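PDB 3NSW: excretory-secretory protein 2, which adopts a netrin-like fold, is released by the hookworm Ancylostoma ceylanicum among its excretory-secretory products, and may act as an immunomodulator. Local coordinates for residues Ala26-Thr31 and Leu40-Leu45. Residues are numbered along the deposited sequence; the frame is centred on the assembly and turned at random.
Sequences AYVTVT and LQYWRL
The pyrrole edge of Trp43 settles between the Tyr27 ring and Thr29 OG1 on one face of an antiparallel hairpin. It owes this place to a classic beta bulge that sets two residues against Tyr27, whose O accepts from Trp43 N and whose N donates to Arg44 O. With Trp43 CG anti to the carbonyl carbon (chi1 -60°), the five-membered ring leans toward strand 26-31. Its edge meets the Tyr27 ring in an edge-to-face pair, planes at 52°, with Trp43 CD1 over the centre of the Tyr27 ring, 4.1 Å above its plane. Farther along, Trp43 NE1 gives a nearly straight hydrogen bond of 2.6 Å to Thr29 OG1, which lies in the indole plane and also bonds to Asp76. These two contacts limit the indole's rotation, while Gln41 CG packs on one face. On the buried face, the bump is Val28 CG1, seated over the Tyr42 ring in a CH-pi contact 3.9 Å from its centroid, while Ala26 CB abuts the ring edge at Tyr42 CE1 (3.6 Å). Leu40 CD2 fits against Val30 CG2. Within the netrin-like fold, strand 75-82 lines strand 24-33, its Tyr77 against Val28 and Val30, its Leu79 against Leu40 and Tyr42; strand 59-63 flanks 37-45.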
loop_
_atom_site.group_PDB
_atom_site.type_symbol
_atom_site.label_atom_id
_atom_site.label_comp_id
_atom_site.label_asym_id
_atom_site.label_seq_id
_atom_site.Cartn_x
_atom_site.Cartn_y
_atom_site.Cartn_z
ATOM N N ALA A 26 -0.762 -4.576 -2.307
ATOM C CA ALA A 26 -0.136 -4.352 -3.609
ATOM C C ALA A 26 1.351 -4.048 -3.522
ATOM O O ALA A 26 1.833 -3.553 -2.512
ATOM C CB ALA A 26 -0.845 -3.206 -4.301
ATOM N N TYR A 27 2.057 -4.303 -4.628
ATOM C CA TYR A 27 3.475 -3.984 -4.797
ATOM C C TYR A 27 3.432 -2.806 -5.748
ATOM O O TYR A 27 2.930 -2.947 -6.873
ATOM C CB TYR A 27 4.154 -5.201 -5.452
ATOM C CG TYR A 27 5.607 -5.051 -5.850
ATOM C CD1 TYR A 27 6.423 -4.045 -5.323
ATOM C CD2 TYR A 27 6.192 -6.000 -6.716
ATOM C CE1 TYR A 27 7.787 -3.952 -5.704
ATOM C CE2 TYR A 27 7.529 -5.911 -7.089
ATOM C CZ TYR A 27 8.316 -4.898 -6.581
ATOM O OH TYR A 27 9.641 -4.826 -6.937
ATOM N N VAL A 28 3.883 -1.639 -5.280
ATOM C CA VAL A 28 3.766 -0.389 -6.036
ATOM C C VAL A 28 5.086 0.379 -6.083
ATOM O O VAL A 28 5.966 0.159 -5.251
ATOM C CB VAL A 28 2.680 0.547 -5.431
ATOM C CG1 VAL A 28 1.297 -0.138 -5.410
ATOM C CG2 VAL A 28 3.066 1.010 -4.029
ATOM N N THR A 29 5.225 1.263 -7.069
ATOM C CA THR A 29 6.266 2.278 -7.031
ATOM C C THR A 29 5.580 3.628 -6.957
ATOM O O THR A 29 4.609 3.882 -7.682
ATOM C CB THR A 29 7.147 2.255 -8.289
ATOM O OG1 THR A 29 7.697 0.945 -8.468
ATOM C CG2 THR A 29 8.314 3.270 -8.134
ATOM N N VAL A 30 6.073 4.491 -6.072
ATOM C CA VAL A 30 5.637 5.896 -6.053
ATOM C C VAL A 30 6.343 6.596 -7.209
ATOM O O VAL A 30 7.577 6.619 -7.269
ATOM C CB VAL A 30 5.960 6.584 -4.701
ATOM C CG1 VAL A 30 5.660 8.095 -4.745
ATOM C CG2 VAL A 30 5.197 5.925 -3.579
ATOM N N THR A 31 5.569 7.162 -8.133
ATOM C CA THR A 31 6.145 7.718 -9.373
ATOM C C THR A 31 6.137 9.238 -9.392
ATOM O O THR A 31 6.579 9.860 -10.364
ATOM C CB THR A 31 5.397 7.229 -10.616
ATOM O OG1 THR A 31 4.038 7.684 -10.557
ATOM C CG2 THR A 31 5.444 5.711 -10.706
ATOM N N LEU A 40 0.999 6.418 -8.200
ATOM C CA LEU A 40 1.427 5.026 -8.043
ATOM C C LEU A 40 1.422 4.250 -9.355
ATOM O O LEU A 40 0.520 4.412 -10.202
ATOM C CB LEU A 40 0.485 4.281 -7.084
ATOM C CG LEU A 40 0.245 4.891 -5.706
ATOM C CD1 LEU A 40 -0.810 4.084 -4.953
ATOM C CD2 LEU A 40 1.555 4.942 -4.926
ATOM N N GLN A 41 2.441 3.415 -9.508
ATOM C CA GLN A 41 2.451 2.359 -10.503
ATOM C C GLN A 41 2.247 1.046 -9.763
ATOM O O GLN A 41 2.968 0.746 -8.815
ATOM C CB GLN A 41 3.792 2.334 -11.253
ATOM C CG GLN A 41 4.061 1.056 -12.047
ATOM C CD GLN A 41 3.345 1.025 -13.391
ATOM O OE1 GLN A 41 3.427 1.969 -14.172
ATOM N NE2 GLN A 41 2.641 -0.070 -13.663
ATOM N N TYR A 42 1.267 0.266 -10.198
ATOM C CA TYR A 42 1.008 -1.044 -9.596
ATOM C C TYR A 42 1.720 -2.132 -10.384
ATOM O O TYR A 42 1.589 -2.207 -11.605
ATOM C CB TYR A 42 -0.495 -1.336 -9.602
ATOM C CG TYR A 42 -1.239 -0.610 -8.518
ATOM C CD1 TYR A 42 -1.578 -1.259 -7.331
ATOM C CD2 TYR A 42 -1.602 0.730 -8.676
ATOM C CE1 TYR A 42 -2.263 -0.590 -6.320
ATOM C CE2 TYR A 42 -2.279 1.408 -7.674
ATOM C CZ TYR A 42 -2.614 0.743 -6.509
ATOM O OH TYR A 42 -3.288 1.413 -5.529
ATOM N N TRP A 43 2.446 -2.987 -9.673
ATOM C CA TRP A 43 3.153 -4.103 -10.289
ATOM C C TRP A 43 2.424 -5.418 -10.102
ATOM O O TRP A 43 2.454 -6.278 -10.986
ATOM C CB TRP A 43 4.569 -4.224 -9.721
ATOM C CG TRP A 43 5.401 -3.001 -9.948
ATOM C CD1 TRP A 43 5.828 -2.110 -8.999
ATOM C CD2 TRP A 43 5.900 -2.522 -11.207
ATOM N NE1 TRP A 43 6.567 -1.113 -9.591
ATOM C CE2 TRP A 43 6.631 -1.340 -10.940
ATOM C CE3 TRP A 43 5.810 -2.980 -12.527
ATOM C CZ2 TRP A 43 7.269 -0.603 -11.950
ATOM C CZ3 TRP A 43 6.446 -2.244 -13.539
ATOM C CH2 TRP A 43 7.165 -1.069 -13.239
ATOM N N ARG A 44 1.776 -5.580 -8.948
ATOM C CA ARG A 44 1.204 -6.868 -8.586
ATOM C C ARG A 44 0.209 -6.651 -7.464
ATOM O O ARG A 44 0.433 -5.814 -6.608
ATOM C CB ARG A 44 2.324 -7.775 -8.062
ATOM C CG ARG A 44 1.852 -9.113 -7.507
ATOM C CD ARG A 44 3.033 -9.942 -7.078
ATOM N NE ARG A 44 2.608 -11.204 -6.487
ATOM C CZ ARG A 44 3.446 -12.080 -5.949
ATOM N NH1 ARG A 44 4.747 -11.818 -5.929
ATOM N NH2 ARG A 44 2.989 -13.208 -5.433
ATOM N N LEU A 45 -0.887 -7.402 -7.472
ATOM C CA LEU A 45 -1.723 -7.479 -6.266
ATOM C C LEU A 45 -1.436 -8.841 -5.673
ATOM O O LEU A 45 -1.541 -9.853 -6.379
ATOM C CB LEU A 45 -3.211 -7.364 -6.607
ATOM C CG LEU A 45 -3.742 -6.129 -7.341
ATOM C CD1 LEU A 45 -5.251 -6.129 -7.263
ATOM C CD2 LEU A 45 -3.199 -4.860 -6.748
HETATM O O HOH W 1 0.728 6.937 -11.238
#